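Local coordinates for extracellular solute-binding protein family 1 (Pseudothermotoga lettingae, PDB 5CI5) that probably serves as the sugar-binding protein of an ABC importer, and here holds alpha-D-tagatose in its cleft, at residues M329-V332 against E333-G337. Residues are numbered along the deposited sequence; the frame is centred on the assembly and turned at random. Where two conformers were deposited one is given.
Sequences MKWV and EEKGG
The backbone is regular alpha helix from Met329 to Glu334, relaxing at Lys335, the last residue of helix 325-335, with Glu333, Glu334, Lys335 and Gly336 each donating N-H to the carbonyl four residues back. Gly336 ends the helix: its N still reaches Val332 O at 2.9 Å, but phi there turns positive (69°), a glycine C-cap ending, and the chain then swings away toward strand 339-340. Trp331 spans this exit. With CG anti to the backbone N (chi1 -171°), its indole stands out from the helix, the NE1 edge turned toward the C-terminal exit, and NE1 donates to Gly337 O at 2.9 Å. The oxygen sits at the ring edge, almost exactly in the indole plane, although the N-H is bent at 142° and approaches tilted from the carbonyl plane. That side-chain bond ties the last turn to Gly337, just beyond the helix end. CG of Lys335 lies over one face of the ring, offset toward the rim, before the chain leads away. Around the buried indole gather Trp328 of the same helix, Trp40 of helix 37-51 and, edge-to-face, Trp134 of strand 128-138; the last two join the helix to those elements. On the exposed side, Lys330 runs out extended across Glu334; the charges stay beyond salt-bridge range, NZ of Lys330 lying 4.4 Å from OE2 of Glu334, while Lys330 CE touches that same oxygen at 3.2 Å.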
loop_
_atom_site.group_PDB
_atom_site.type_symbol
_atom_site.label_atom_id
_atom_site.label_comp_id
_atom_site.label_asym_id
_atom_site.label_seq_id
_atom_site.Cartn_x
_atom_site.Cartn_y
_atom_site.Cartn_z
HETATM N N MSE A 329 -1.814 17.317 -11.265
HETATM C CA MSE A 329 -3.155 17.862 -11.452
HETATM C C MSE A 329 -3.891 17.105 -12.562
HETATM O O MSE A 329 -5.056 16.721 -12.415
HETATM C CB MSE A 329 -3.107 19.356 -11.779
HETATM C CG MSE A 329 -2.995 20.223 -10.557
HETATM SE SE MSE A 329 -4.620 20.178 -9.455
HETATM C CE MSE A 329 -5.568 21.668 -10.265
ATOM N N LYS A 330 -3.211 16.884 -13.677
ATOM C CA LYS A 330 -3.815 16.172 -14.780
ATOM C C LYS A 330 -4.131 14.731 -14.421
ATOM O O LYS A 330 -5.200 14.207 -14.766
ATOM C CB LYS A 330 -2.901 16.238 -16.005
ATOM C CG LYS A 330 -3.497 15.578 -17.245
ATOM C CD LYS A 330 -2.660 15.872 -18.462
ATOM C CE LYS A 330 -3.254 15.259 -19.723
ATOM N NZ LYS A 330 -2.399 15.551 -20.920
ATOM N N TRP A 331 -3.212 14.086 -13.729
ATOM C CA TRP A 331 -3.435 12.715 -13.279
ATOM C C TRP A 331 -4.690 12.598 -12.414
ATOM O O TRP A 331 -5.547 11.757 -12.663
ATOM C CB TRP A 331 -2.214 12.205 -12.506
ATOM C CG TRP A 331 -2.324 10.762 -12.231
ATOM C CD1 TRP A 331 -3.173 10.166 -11.346
ATOM C CD2 TRP A 331 -1.583 9.719 -12.852
ATOM N NE1 TRP A 331 -3.004 8.798 -11.372
ATOM C CE2 TRP A 331 -2.036 8.499 -12.295
ATOM C CE3 TRP A 331 -0.570 9.693 -13.813
ATOM C CZ2 TRP A 331 -1.503 7.266 -12.667
ATOM C CZ3 TRP A 331 -0.045 8.465 -14.184
ATOM C CH2 TRP A 331 -0.524 7.269 -13.617
ATOM N N VAL A 332 -4.820 13.449 -11.403
ATOM C CA VAL A 332 -5.999 13.421 -10.539
ATOM C C VAL A 332 -7.283 13.723 -11.295
ATOM O O VAL A 332 -8.321 13.090 -11.049
ATOM C CB VAL A 332 -5.861 14.428 -9.384
ATOM C CG1 VAL A 332 -7.243 14.757 -8.757
ATOM C CG2 VAL A 332 -4.932 13.861 -8.381
ATOM N N GLU A 333 -7.223 14.711 -12.183
ATOM C CA GLU A 333 -8.382 15.096 -12.994
ATOM C C GLU A 333 -8.900 13.896 -13.753
ATOM O O GLU A 333 -10.108 13.661 -13.827
ATOM C CB GLU A 333 -8.028 16.223 -13.989
ATOM C CG GLU A 333 -8.797 16.180 -15.348
ATOM C CD GLU A 333 -8.278 17.179 -16.406
ATOM O OE1 GLU A 333 -7.053 17.458 -16.473
ATOM O OE2 GLU A 333 -9.112 17.680 -17.196
ATOM N N GLU A 334 -7.983 13.157 -14.350
ATOM C CA GLU A 334 -8.359 12.059 -15.215
ATOM C C GLU A 334 -8.716 10.795 -14.460
ATOM O O GLU A 334 -9.676 10.114 -14.824
ATOM C CB GLU A 334 -7.235 11.763 -16.198
ATOM C CG GLU A 334 -7.020 12.881 -17.192
ATOM C CD GLU A 334 -5.920 12.577 -18.187
ATOM O OE1 GLU A 334 -5.204 11.565 -17.994
ATOM O OE2 GLU A 334 -5.771 13.356 -19.157
ATOM N N LYS A 335 -7.951 10.474 -13.418
ATOM C CA LYS A 335 -8.038 9.142 -12.808
ATOM C C LYS A 335 -8.614 9.104 -11.395
ATOM O O LYS A 335 -9.029 8.038 -10.941
ATOM C CB LYS A 335 -6.652 8.475 -12.789
ATOM C CG LYS A 335 -5.995 8.293 -14.178
ATOM C CD LYS A 335 -6.908 7.649 -15.238
ATOM C CE LYS A 335 -6.793 6.137 -15.237
ATOM N NZ LYS A 335 -7.865 5.477 -16.027
ATOM N N GLY A 336 -8.609 10.227 -10.678
ATOM C CA GLY A 336 -9.193 10.253 -9.347
ATOM C C GLY A 336 -8.456 9.456 -8.276
ATOM O O GLY A 336 -9.035 9.165 -7.245
ATOM N N GLY A 337 -7.204 9.091 -8.534
ATOM C CA GLY A 337 -6.367 8.438 -7.547
ATOM C C GLY A 337 -5.104 7.961 -8.252
ATOM O O GLY A 337 -5.031 7.995 -9.487
#